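Long-range contacts in D-alanyl-D-alanine carboxypeptidase (Vibrio cholerae, PDB 5TR7), which probably removes the terminal D-alanine from peptidoglycan precursor peptides, acting as a penicillin-binding serine carboxypeptidase of the S11 family in cell wall biogenesis: residues P4-K9 with K237-K242; Y11-Y16 with M221-V226; S32-T37 with G203-A208; K193-D198 with L243-F248; G209-S214 with V226-D231. All blocks are in the same frame, centred on the assembly; numbering follows the deposited sequence.

Contact 1 (P4-K9 with K237-K242); sequences PQIAAK and KAESKK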
# COMPACT_ATOMS: atom_id res chain seq x y z
N PRO A 4 14.32 -12.80 -15.41
CA PRO A 4 15.28 -13.34 -14.46
C PRO A 4 14.55 -14.11 -13.37
O PRO A 4 13.31 -14.19 -13.37
CB PRO A 4 15.94 -12.08 -13.88
CG PRO A 4 14.89 -11.02 -14.00
CD PRO A 4 13.82 -11.49 -14.97
N GLN A 5 15.34 -14.74 -12.51
CA GLN A 5 14.80 -15.49 -11.41
C GLN A 5 14.77 -14.57 -10.26
O GLN A 5 15.71 -13.83 -10.02
CB GLN A 5 15.57 -16.78 -11.14
CG GLN A 5 15.33 -17.68 -12.35
CD GLN A 5 15.58 -19.15 -12.10
OE1 GLN A 5 15.79 -19.60 -10.97
NE2 GLN A 5 15.55 -19.93 -13.18
N ILE A 6 13.63 -14.59 -9.59
CA ILE A 6 13.37 -13.72 -8.50
C ILE A 6 13.13 -14.57 -7.32
O ILE A 6 12.39 -15.50 -7.41
CB ILE A 6 12.08 -12.90 -8.85
CG1 ILE A 6 12.28 -12.04 -10.12
CG2 ILE A 6 11.60 -12.04 -7.70
CD1 ILE A 6 13.42 -11.06 -10.06
N ALA A 7 13.79 -14.30 -6.21
CA ALA A 7 13.62 -15.14 -5.00
C ALA A 7 12.36 -14.67 -4.24
O ALA A 7 12.45 -13.94 -3.25
CB ALA A 7 14.87 -15.03 -4.12
N ALA A 8 11.19 -15.08 -4.70
CA ALA A 8 9.97 -14.65 -4.07
C ALA A 8 8.91 -15.67 -4.35
O ALA A 8 8.96 -16.31 -5.36
CB ALA A 8 9.56 -13.28 -4.65
N LYS A 9 7.91 -15.78 -3.49
CA LYS A 9 6.84 -16.76 -3.70
C LYS A 9 5.91 -16.40 -4.89
O LYS A 9 5.41 -17.27 -5.58
CB LYS A 9 6.09 -16.94 -2.41
CG LYS A 9 5.07 -18.07 -2.36
CD LYS A 9 4.18 -17.87 -1.15
CE LYS A 9 3.08 -18.90 -0.99
NZ LYS A 9 2.20 -18.44 0.12
N LYS A 237 14.26 -5.62 -1.21
CA LYS A 237 14.81 -4.54 -2.03
C LYS A 237 15.51 -5.07 -3.27
O LYS A 237 15.19 -4.63 -4.37
CB LYS A 237 15.79 -3.69 -1.26
CG LYS A 237 15.15 -2.69 -0.32
CD LYS A 237 16.17 -1.71 0.29
CE LYS A 237 16.92 -2.28 1.49
NZ LYS A 237 17.75 -1.20 2.09
N ALA A 238 16.47 -5.98 -3.10
CA ALA A 238 17.22 -6.48 -4.24
C ALA A 238 16.37 -7.14 -5.31
O ALA A 238 16.53 -6.85 -6.47
CB ALA A 238 18.30 -7.43 -3.80
N GLU A 239 15.40 -7.96 -4.94
CA GLU A 239 14.64 -8.64 -5.94
C GLU A 239 13.74 -7.65 -6.67
O GLU A 239 13.55 -7.77 -7.87
CB GLU A 239 13.83 -9.78 -5.33
CG GLU A 239 14.71 -10.83 -4.62
CD GLU A 239 15.81 -11.45 -5.49
OE1 GLU A 239 17.00 -11.21 -5.23
OE2 GLU A 239 15.49 -12.08 -6.48
N SER A 240 13.24 -6.64 -5.98
CA SER A 240 12.41 -5.63 -6.64
C SER A 240 13.25 -4.81 -7.60
O SER A 240 12.79 -4.52 -8.71
CB SER A 240 11.74 -4.72 -5.60
OG SER A 240 10.82 -5.51 -4.88
N LYS A 241 14.48 -4.51 -7.19
CA LYS A 241 15.39 -3.73 -8.05
C LYS A 241 15.69 -4.56 -9.30
O LYS A 241 15.63 -4.00 -10.40
CB LYS A 241 16.68 -3.27 -7.32
CG LYS A 241 17.46 -2.26 -8.06
CD LYS A 241 18.80 -1.86 -7.44
CE LYS A 241 19.34 -0.60 -8.15
NZ LYS A 241 20.63 -0.11 -7.59
N LYS A 242 15.90 -5.88 -9.17
CA LYS A 242 16.20 -6.72 -10.35
C LYS A 242 15.00 -6.73 -11.25
O LYS A 242 15.12 -6.56 -12.44
CB LYS A 242 16.48 -8.19 -10.04
CG LYS A 242 17.77 -8.49 -9.36
CD LYS A 242 17.81 -9.93 -8.83
CE LYS A 242 19.06 -10.04 -7.97
NZ LYS A 242 19.00 -11.18 -7.01

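Contact 2 (Y11-Y16 with M221-V226); sequences YVLMDY and MRLVAV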
# COMPACT_ATOMS: atom_id res chain seq x y z
N TYR A 11 5.27 -12.94 -7.98
CA TYR A 11 5.56 -11.58 -8.40
C TYR A 11 4.91 -11.26 -9.70
O TYR A 11 4.45 -12.16 -10.42
CB TYR A 11 7.06 -11.34 -8.53
CG TYR A 11 7.78 -12.19 -9.58
CD1 TYR A 11 7.83 -11.79 -10.92
CD2 TYR A 11 8.42 -13.37 -9.25
CE1 TYR A 11 8.51 -12.54 -11.87
CE2 TYR A 11 9.10 -14.12 -10.19
CZ TYR A 11 9.15 -13.69 -11.49
OH TYR A 11 9.83 -14.41 -12.44
N VAL A 12 4.83 -9.96 -9.95
CA VAL A 12 4.35 -9.46 -11.22
C VAL A 12 5.07 -8.19 -11.55
O VAL A 12 5.39 -7.41 -10.66
CB VAL A 12 2.83 -9.31 -11.31
CG1 VAL A 12 2.31 -8.37 -10.28
CG2 VAL A 12 2.45 -8.78 -12.68
N LEU A 13 5.37 -7.99 -12.81
CA LEU A 13 6.01 -6.79 -13.26
C LEU A 13 5.10 -6.28 -14.33
O LEU A 13 4.82 -6.98 -15.25
CB LEU A 13 7.38 -7.08 -13.82
CG LEU A 13 8.06 -5.94 -14.53
CD1 LEU A 13 8.06 -4.71 -13.68
CD2 LEU A 13 9.47 -6.32 -14.90
N MET A 14 4.66 -5.06 -14.22
CA MET A 14 3.71 -4.49 -15.16
C MET A 14 4.13 -3.17 -15.70
O MET A 14 4.64 -2.32 -14.96
CB MET A 14 2.37 -4.34 -14.44
CG MET A 14 1.28 -3.62 -15.20
SD MET A 14 -0.21 -3.40 -14.22
CE MET A 14 -0.92 -5.04 -14.36
N ASP A 15 3.94 -3.00 -16.99
CA ASP A 15 4.16 -1.70 -17.63
C ASP A 15 2.97 -0.80 -17.20
O ASP A 15 1.83 -1.14 -17.44
CB ASP A 15 4.17 -1.87 -19.16
CG ASP A 15 3.97 -0.56 -19.90
OD1 ASP A 15 4.46 0.50 -19.47
OD2 ASP A 15 3.27 -0.60 -20.91
N TYR A 16 3.27 0.32 -16.57
CA TYR A 16 2.25 1.22 -16.10
C TYR A 16 1.41 1.76 -17.21
O TYR A 16 0.22 1.93 -17.02
CB TYR A 16 2.83 2.44 -15.32
CG TYR A 16 1.80 3.53 -15.05
CD1 TYR A 16 1.02 3.50 -13.89
CD2 TYR A 16 1.59 4.57 -15.94
CE1 TYR A 16 0.07 4.46 -13.66
CE2 TYR A 16 0.64 5.56 -15.69
CZ TYR A 16 -0.12 5.48 -14.55
OH TYR A 16 -1.12 6.42 -14.28
N MET A 221 9.61 5.80 -19.27
CA MET A 221 9.01 4.58 -18.78
C MET A 221 8.58 4.63 -17.35
O MET A 221 9.16 5.35 -16.55
CB MET A 221 10.01 3.44 -18.92
CG MET A 221 10.43 3.15 -20.36
SD MET A 221 11.73 1.89 -20.49
CE MET A 221 13.29 2.77 -20.14
N ARG A 222 7.53 3.88 -17.04
CA ARG A 222 7.08 3.70 -15.68
C ARG A 222 6.66 2.28 -15.53
O ARG A 222 5.89 1.73 -16.38
CB ARG A 222 5.98 4.62 -15.21
CG ARG A 222 5.57 4.30 -13.75
CD ARG A 222 4.43 5.15 -13.17
NE ARG A 222 4.84 6.49 -12.72
CZ ARG A 222 5.42 6.75 -11.57
NH1 ARG A 222 5.72 7.97 -11.31
NH2 ARG A 222 5.76 5.79 -10.69
N LEU A 223 7.19 1.66 -14.48
CA LEU A 223 6.86 0.28 -14.19
C LEU A 223 6.27 0.15 -12.83
O LEU A 223 6.57 0.95 -11.98
CB LEU A 223 8.10 -0.58 -14.21
CG LEU A 223 8.92 -0.62 -15.51
CD1 LEU A 223 10.31 -1.25 -15.22
CD2 LEU A 223 8.14 -1.39 -16.58
N VAL A 224 5.43 -0.86 -12.66
CA VAL A 224 4.88 -1.22 -11.36
C VAL A 224 5.31 -2.67 -11.12
O VAL A 224 5.11 -3.51 -11.99
CB VAL A 224 3.37 -1.12 -11.33
CG1 VAL A 224 2.85 -1.60 -9.99
CG2 VAL A 224 2.95 0.32 -11.52
N ALA A 225 5.92 -2.94 -9.99
CA ALA A 225 6.33 -4.30 -9.61
C ALA A 225 5.79 -4.71 -8.25
O ALA A 225 5.57 -3.88 -7.36
CB ALA A 225 7.84 -4.42 -9.58
N VAL A 226 5.43 -5.98 -8.16
CA VAL A 226 4.94 -6.51 -6.90
C VAL A 226 5.78 -7.76 -6.62
O VAL A 226 5.95 -8.63 -7.49
CB VAL A 226 3.46 -6.94 -7.02
CG1 VAL A 226 2.98 -7.54 -5.74
CG2 VAL A 226 2.63 -5.76 -7.44
O HOH W 1 6.74 1.92 -19.41

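Contact 3 (S32-T37 with G203-A208); sequences SPASLT and GHTSGA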
# COMPACT_ATOMS: atom_id res chain seq x y z
N SER A 32 -2.56 -13.59 1.42
CA SER A 32 -3.00 -12.73 2.48
C SER A 32 -2.12 -11.47 2.23
O SER A 32 -0.92 -11.54 2.25
CB SER A 32 -2.74 -13.50 3.78
OG SER A 32 -3.47 -12.99 4.85
N PRO A 33 -2.73 -10.32 1.89
CA PRO A 33 -1.94 -9.12 1.53
C PRO A 33 -1.40 -8.28 2.67
O PRO A 33 -0.48 -7.46 2.49
CB PRO A 33 -2.93 -8.29 0.73
CG PRO A 33 -4.24 -8.61 1.35
CD PRO A 33 -4.16 -10.08 1.68
N ALA A 34 -2.00 -8.50 3.83
CA ALA A 34 -1.57 -7.86 5.05
C ALA A 34 -1.53 -6.36 4.89
O ALA A 34 -2.41 -5.75 4.32
CB ALA A 34 -0.23 -8.44 5.53
N SER A 35 -0.43 -5.78 5.30
CA SER A 35 -0.35 -4.33 5.33
C SER A 35 -0.46 -3.69 3.91
O SER A 35 -0.64 -2.47 3.78
CB SER A 35 0.89 -3.98 6.12
OG SER A 35 0.95 -2.65 6.46
N LEU A 36 -0.40 -4.50 2.85
CA LEU A 36 -0.54 -3.92 1.52
C LEU A 36 -2.01 -3.51 1.34
O LEU A 36 -2.32 -2.69 0.47
CB LEU A 36 -0.11 -4.89 0.42
CG LEU A 36 1.33 -5.27 0.45
CD1 LEU A 36 1.48 -6.28 -0.65
CD2 LEU A 36 2.28 -4.05 0.26
N THR A 37 -2.88 -4.05 2.20
CA THR A 37 -4.29 -3.65 2.24
C THR A 37 -4.42 -2.11 2.42
O THR A 37 -5.39 -1.50 1.99
CB THR A 37 -4.98 -4.34 3.45
OG1 THR A 37 -4.99 -5.75 3.24
CG2 THR A 37 -6.41 -3.88 3.63
N GLY A 203 5.06 -4.57 3.15
CA GLY A 203 4.28 -5.38 4.11
C GLY A 203 4.86 -6.72 4.36
O GLY A 203 5.80 -7.14 3.66
N HIS A 204 4.26 -7.47 5.29
CA HIS A 204 4.72 -8.84 5.61
C HIS A 204 3.50 -9.77 5.75
O HIS A 204 2.49 -9.39 6.32
CB HIS A 204 5.51 -8.82 6.90
CG HIS A 204 6.15 -10.13 7.24
ND1 HIS A 204 5.48 -11.17 7.84
CD2 HIS A 204 7.41 -10.58 7.02
CE1 HIS A 204 6.29 -12.20 7.97
NE2 HIS A 204 7.48 -11.84 7.52
N THR A 205 3.60 -10.99 5.24
CA THR A 205 2.50 -12.00 5.34
C THR A 205 3.11 -13.14 6.15
O THR A 205 4.02 -13.80 5.68
CB THR A 205 2.05 -12.48 3.96
OG1 THR A 205 1.55 -11.38 3.18
CG2 THR A 205 0.93 -13.55 4.03
N SER A 206 2.61 -13.36 7.35
CA SER A 206 3.30 -14.21 8.33
C SER A 206 3.89 -15.58 7.94
O SER A 206 5.01 -15.90 8.38
CB SER A 206 2.51 -14.27 9.61
OG SER A 206 1.41 -15.03 9.31
N GLY A 207 3.20 -16.39 7.13
CA GLY A 207 3.80 -17.68 6.73
C GLY A 207 4.60 -17.64 5.43
O GLY A 207 5.32 -18.56 5.14
N ALA A 208 4.53 -16.51 4.71
CA ALA A 208 5.15 -16.35 3.37
C ALA A 208 6.40 -15.47 3.32
O ALA A 208 7.42 -15.91 2.77
CB ALA A 208 4.13 -15.82 2.38

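Contact 4 (K193-D198 with L243-F248); sequences KSMNVD and LLSYGF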
# COMPACT_ATOMS: atom_id res chain seq x y z
N LYS A 193 19.94 5.77 -5.08
CA LYS A 193 20.33 6.86 -5.97
C LYS A 193 20.38 6.54 -7.45
O LYS A 193 20.29 7.45 -8.26
CB LYS A 193 21.68 7.39 -5.47
CG LYS A 193 21.43 8.18 -4.18
CD LYS A 193 22.62 8.19 -3.24
CE LYS A 193 22.75 6.82 -2.56
NZ LYS A 193 23.98 6.68 -1.73
N SER A 194 20.67 5.28 -7.80
CA SER A 194 20.70 4.86 -9.20
C SER A 194 19.31 4.77 -9.84
O SER A 194 19.22 4.68 -11.05
CB SER A 194 21.42 3.49 -9.37
OG SER A 194 20.74 2.42 -8.73
N MET A 195 18.24 4.74 -9.05
CA MET A 195 16.86 4.55 -9.57
C MET A 195 15.89 5.59 -9.04
O MET A 195 16.10 6.16 -7.99
CB MET A 195 16.27 3.20 -9.17
CG MET A 195 16.50 2.03 -10.11
SD MET A 195 14.99 0.93 -10.23
CE MET A 195 15.73 -0.33 -11.33
N ASN A 196 14.82 5.83 -9.80
CA ASN A 196 13.78 6.76 -9.40
C ASN A 196 12.53 5.97 -8.99
O ASN A 196 11.56 5.85 -9.72
CB ASN A 196 13.48 7.77 -10.52
CG ASN A 196 14.77 8.48 -11.06
OD1 ASN A 196 15.10 9.63 -10.68
ND2 ASN A 196 15.55 7.74 -11.89
N VAL A 197 12.61 5.38 -7.81
CA VAL A 197 11.54 4.65 -7.17
C VAL A 197 10.80 5.64 -6.30
O VAL A 197 11.39 6.28 -5.43
CB VAL A 197 12.11 3.57 -6.26
CG1 VAL A 197 10.98 2.82 -5.58
CG2 VAL A 197 12.96 2.61 -7.09
N ASP A 198 9.51 5.82 -6.55
CA ASP A 198 8.72 6.78 -5.82
C ASP A 198 7.50 6.14 -5.11
O ASP A 198 6.59 6.83 -4.70
CB ASP A 198 8.35 7.95 -6.78
CG ASP A 198 7.48 7.50 -7.94
OD1 ASP A 198 7.10 6.29 -7.98
OD2 ASP A 198 7.20 8.36 -8.83
N LEU A 243 13.84 -6.96 -10.68
CA LEU A 243 12.64 -7.01 -11.45
C LEU A 243 12.48 -5.74 -12.22
O LEU A 243 12.23 -5.78 -13.38
CB LEU A 243 11.46 -7.25 -10.55
CG LEU A 243 10.23 -7.87 -11.15
CD1 LEU A 243 10.56 -8.99 -12.10
CD2 LEU A 243 9.31 -8.34 -10.06
N LEU A 244 12.64 -4.61 -11.57
CA LEU A 244 12.48 -3.31 -12.23
C LEU A 244 13.53 -3.07 -13.31
O LEU A 244 13.18 -2.61 -14.40
CB LEU A 244 12.48 -2.16 -11.22
CG LEU A 244 11.27 -2.05 -10.30
CD1 LEU A 244 11.58 -1.16 -9.10
CD2 LEU A 244 10.05 -1.53 -11.01
N SER A 245 14.81 -3.34 -13.03
CA SER A 245 15.86 -3.13 -14.05
C SER A 245 15.60 -3.95 -15.29
O SER A 245 15.82 -3.47 -16.39
CB SER A 245 17.25 -3.52 -13.55
OG SER A 245 17.50 -2.79 -12.40
N TYR A 246 15.14 -5.18 -15.10
CA TYR A 246 14.81 -6.01 -16.23
C TYR A 246 13.72 -5.32 -17.08
O TYR A 246 13.79 -5.26 -18.27
CB TYR A 246 14.31 -7.38 -15.74
CG TYR A 246 13.64 -8.19 -16.81
CD1 TYR A 246 14.41 -8.88 -17.78
CD2 TYR A 246 12.28 -8.28 -16.86
CE1 TYR A 246 13.81 -9.62 -18.81
CE2 TYR A 246 11.65 -9.06 -17.85
CZ TYR A 246 12.40 -9.69 -18.83
OH TYR A 246 11.71 -10.40 -19.77
N GLY A 247 12.73 -4.75 -16.45
CA GLY A 247 11.65 -4.10 -17.20
C GLY A 247 12.18 -2.90 -18.00
O GLY A 247 11.74 -2.68 -19.12
N PHE A 248 13.10 -2.14 -17.41
CA PHE A 248 13.64 -0.96 -18.10
C PHE A 248 14.46 -1.38 -19.29
O PHE A 248 14.39 -0.72 -20.32
CB PHE A 248 14.40 -0.03 -17.14
CG PHE A 248 13.49 0.66 -16.11
CD1 PHE A 248 12.36 1.35 -16.51
CD2 PHE A 248 13.84 0.70 -14.76
CE1 PHE A 248 11.55 2.01 -15.59
CE2 PHE A 248 13.04 1.33 -13.84
CZ PHE A 248 11.90 2.01 -14.26

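Contact 5 (G209-S214 with V226-D231); sequences GYNLVS and VVMGTD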
# COMPACT_ATOMS: atom_id res chain seq x y z
N GLY A 209 6.33 -14.27 3.88
CA GLY A 209 7.51 -13.39 3.95
C GLY A 209 7.27 -11.93 3.71
O GLY A 209 6.16 -11.47 3.86
N TYR A 210 8.31 -11.22 3.34
CA TYR A 210 8.25 -9.81 3.07
C TYR A 210 7.79 -9.49 1.68
O TYR A 210 8.23 -10.09 0.69
CB TYR A 210 9.59 -9.12 3.31
CG TYR A 210 10.02 -9.17 4.74
CD1 TYR A 210 9.66 -8.16 5.63
CD2 TYR A 210 10.84 -10.16 5.20
CE1 TYR A 210 10.09 -8.15 6.94
CE2 TYR A 210 11.28 -10.17 6.52
CZ TYR A 210 10.91 -9.16 7.37
OH TYR A 210 11.34 -9.20 8.65
N ASN A 211 6.94 -8.45 1.62
CA ASN A 211 6.39 -8.00 0.39
C ASN A 211 6.72 -6.56 0.05
O ASN A 211 6.82 -5.73 0.92
CB ASN A 211 4.89 -8.06 0.56
CG ASN A 211 4.41 -9.40 1.04
OD1 ASN A 211 4.94 -10.44 0.65
ND2 ASN A 211 3.40 -9.37 1.90
N LEU A 212 6.73 -6.25 -1.25
CA LEU A 212 6.83 -4.90 -1.70
C LEU A 212 6.07 -4.65 -2.99
O LEU A 212 6.19 -5.41 -3.93
CB LEU A 212 8.30 -4.55 -1.97
CG LEU A 212 8.54 -3.11 -2.46
CD1 LEU A 212 7.97 -2.04 -1.54
CD2 LEU A 212 10.04 -2.89 -2.59
N VAL A 213 5.32 -3.56 -3.02
CA VAL A 213 4.68 -3.07 -4.26
C VAL A 213 5.51 -1.84 -4.58
O VAL A 213 5.50 -0.90 -3.81
CB VAL A 213 3.22 -2.71 -4.11
CG1 VAL A 213 2.66 -2.22 -5.43
CG2 VAL A 213 2.47 -3.93 -3.77
N SER A 214 6.22 -1.83 -5.71
CA SER A 214 7.04 -0.69 -6.05
C SER A 214 6.68 -0.11 -7.40
O SER A 214 6.02 -0.76 -8.16
CB SER A 214 8.52 -1.11 -6.06
OG SER A 214 8.72 -2.19 -6.97
N VAL A 226 5.43 -5.98 -8.16
CA VAL A 226 4.94 -6.51 -6.90
C VAL A 226 5.78 -7.76 -6.62
O VAL A 226 5.95 -8.63 -7.49
CB VAL A 226 3.46 -6.94 -7.02
CG1 VAL A 226 2.98 -7.54 -5.74
CG2 VAL A 226 2.63 -5.76 -7.44
N VAL A 227 6.32 -7.84 -5.42
CA VAL A 227 7.13 -9.02 -5.00
C VAL A 227 6.54 -9.48 -3.68
O VAL A 227 6.36 -8.70 -2.79
CB VAL A 227 8.63 -8.67 -4.93
CG1 VAL A 227 9.46 -9.82 -4.44
CG2 VAL A 227 9.11 -8.31 -6.33
N MET A 228 6.17 -10.74 -3.61
CA MET A 228 5.56 -11.29 -2.39
C MET A 228 6.32 -12.45 -1.87
O MET A 228 6.69 -13.33 -2.61
CB MET A 228 4.13 -11.80 -2.68
CG MET A 228 3.27 -10.75 -3.37
SD MET A 228 2.86 -9.32 -2.36
CE MET A 228 1.59 -10.18 -1.34
N GLY A 229 6.53 -12.45 -0.56
CA GLY A 229 7.15 -13.59 0.06
C GLY A 229 8.64 -13.73 -0.10
O GLY A 229 9.07 -14.78 -0.44
N THR A 230 9.40 -12.66 0.13
CA THR A 230 10.88 -12.71 0.13
C THR A 230 11.33 -13.04 1.53
O THR A 230 10.63 -12.83 2.52
CB THR A 230 11.55 -11.40 -0.28
OG1 THR A 230 11.07 -10.33 0.53
CG2 THR A 230 11.21 -11.09 -1.74
N ASP A 231 12.51 -13.61 1.65
CA ASP A 231 13.01 -14.01 2.95
C ASP A 231 13.47 -12.93 3.94
O ASP A 231 13.54 -13.24 5.09
CB ASP A 231 14.08 -15.10 2.73
CG ASP A 231 13.45 -16.45 2.25
OD1 ASP A 231 12.21 -16.62 2.30
OD2 ASP A 231 14.20 -17.37 1.87

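Contact 1 (P4-K9 with K237-K242)
An inverse gamma turn centred on Ala7, in the loop that leads into strand 10-15, meets helix 233-251 through Ile6, Ala7 and Glu239. The one hydrogen bond across the contact runs from Ala7 N to Glu239 OE2, 2.8 Å long and nearly straight at 169°. The amide reaches the oxygen from above, well out of the carboxylate plane. The other oxygen is met closer to that plane: Lys242, one helical turn on, brings its NZ to 2.7 Å from Glu239 OE1 on the syn side, a salt bridge that would pin the rotation of the carboxylate. A bend in the Glu239 chain (chi2 -56°) folds the acid group back over the turn, where OE2 also lies 3.8 Å from Ala7 CB. Beside this polar grip, Ile6 slides past the helix in two places, with CG2 4.0 Å from Glu239 CB and CD1 4.2 Å from Lys242 CB. Ile6 also rests on Leu243, and Pro4 on Tyr246, so the loop follows the helix for about two turns. Ala8, turned inward, packs on Val227 and Thr230 of strand 221-230, which places the loop over the seam between that strand and helix 233-251.

Contact 2 (Y11-Y16 with M221-V226)
Val12 and Val226 form the close-packed end of this antiparallel pairing, with Val12 CG1 3.7 Å from Val226 CB; the touching branch stands between the backbone N and carbonyl carbon of Val12 (chi1 60°). The N-to-C directions of 11-15 and 221-226 lie 164° apart, and the hydrogen-bonded pairs Val12 with Val226 and Met14 with Val224 alternate with the non-hydrogen-bonded pairs Leu13 with Ala225 and Asp15 with Leu223. The bond from Val224 N to Met14 O is 2.8 Å and almost straight, at 176°. Leu13 CD1 fits 4.1 Å from Ala225 CB, and on the same face Leu223 goes on to touch Phe248 of helix 233-251. The Met14 face lies against helix 150-163.

Toward Tyr16 and Arg222 the contact stays close but reaches solvent. Tyr16 N still binds Arg222 O at 3.0 Å, and one face of the ring receives an aliphatic carbon, Arg222 CD, 4.0 Å from its centroid in a CH-pi contact. The guanidinium turns to Asp198 and Ser215. A water gives a hydrogen to Asp15 OD1 (2.7 Å) and accepts from Arg222 N, while Asp15 OD2 pairs with Ser18. Backbone bonding and apolar contact thus secure the buried end; water and charge finish the outer one.

Contact 3 (S32-T37 with G203-A208)
Thr205 lays its methyl CG2 against Ser32 CB at 3.7 Å while its hydroxyl OG1 donates a 2.6 Å hydrogen bond to Ser32 O. Both branches serve the contact because OG1 lies beside the backbone N (chi1 -61°), with CG2 beside the carbonyl carbon. The donor sits 21° from the carbonyl plane of Ser32. Asn211 ND2 also bonds to Thr205 OG1, so this hydroxyl links the loop ahead of helix 37-50 to the neighbouring strand 209-218.

Further along, Ala34 points its CB at the backbone of His204, and Ser35 CB stands 4.2 Å from Gly203 CA. Leu36 reaches the same glycine with CD2, 4.0 Å from Gly203 N. Within the 32-37 loop, Ala34 O accepts from both Thr37 N and Thr37 OG1, the latter at 2.8 Å in the carbonyl plane, which braces the turn entering the helix.

Ser35 is the predicted acyl-ester nucleophile and begins an SxxK motif; its OG is hydrogen-bonded to Lys38 NZ, with Ser98 close by. Strand 196-205 flanks it, carrying Lys201, the predicted substrate-binding lysine. The chemistry is consistent with a hydroxyl-to-carbonyl link and small apolar contacts setting the nucleophile's loop against the edge strand of the active-site cleft.

Contact 4 (K193-D198 with L243-F248)
The Phe248 ring is met at its edge by Met195: the sulfur SD lies 5.5 Å from the ring centroid and 88° off the ring normal, practically in the ring plane. This is an edge-on Met-aromatic contact. The methyl CE approaches the same rim, 4.0 Å from Phe248 CE2, and neither atom stands over a face. Elsewhere round Phe248, Leu223, Ala216 and Glu218 of the central sheet touch its side chain, which places the phenyl group between helix 233-251 and the sheet.

Met195 carries most of the contact, although the nearest backbones, at Met195 and Ser245, remain 8.9 Å apart between CA atoms. Its side chain spans that gap, with a kink at chi2 (-142°) before the last torsion straightens out and drives CE toward the helix. There the methyl packs 3.7 Å from Leu244 CB and also lies beside the hydroxyl of Ser245. That hydroxyl already has a partner one turn back, Lys241 O, to which it is hydrogen-bonded. Val197, on strand 196-205, adds a looser touch, CG2 to Leu244 CD1 at 4.5 Å, and Leu244 continues inward to Leu223 and Ala225.

Apart from the methyl beside the Ser245 hydroxyl, the two segments meet through apolar and sulfur-aromatic contacts. The chemistry therefore implies attachment by shape and dispersion: a long thioether side chain lies against Leu244, Ser245 and the edge of Phe248, joining the loop that enters edge strand 196-205 to the helix.

Contact 5 (G209-S214 with V226-D231)
Tyr210 O is gripped by two groups of one residue: Thr230 N donates to it at 2.9 Å and 175°, and Thr230 OG1 donates at 2.9 Å from above the carbonyl plane. The hydroxyl gets there because OG1 stands between the backbone N and carbonyl carbon of Thr230 (chi1 54°). In return, Tyr210 N binds Thr230 O in the carbonyl plane, on a lone pair.

Gly229 and Thr230 together face Tyr210, a G1 beta bulge, and Gly229 takes the positive phi (77°) of its first position. The register shifts by one residue, and a side chain serves the displaced amide: Asn211 OD1 accepts from Gly229 N at 2.8 Å, nearly head-on to the side-chain carbonyl. Met228, bent at chi2 and chi3, curls across this side chain, with SD 3.7 Å from Asn211 CG.

Beyond the bulge regular pairing resumes, Leu212 N and Val227 O lying 2.9 Å apart, and Val213 CG1 lies 4.1 Å from Val226 CG2, the two side chains side by side. Strands 209-218 and 221-230 form a hairpin. The chemistry implies that threonine and asparagine side chains supplement the backbone ladder where it is interrupted, tying the bulge to the strand bordering the active site.

Overall arrangement
Four of the five strands of the antiparallel sheet enter these contacts directly, in the order 10-15, 221-230, 209-218, 196-205. Contacts 2 and 5 are successive strand pairings that share Val226, their centres 13 Å apart. Helix 233-251, which follows strand 221-230 in the chain, serves contacts 1 and 4, 12 Å apart between centres. Contact 3 lies at the far edge strand, its centre 9 Å from that of contact 5 but 23 Å from that of contact 4. Contacts 2, 3 and 5 are nested within the loop closed by contact 1, so the late helix returns to the N-terminal loop. The sheet thereby connects this helix-backed region to the probable catalytic serine.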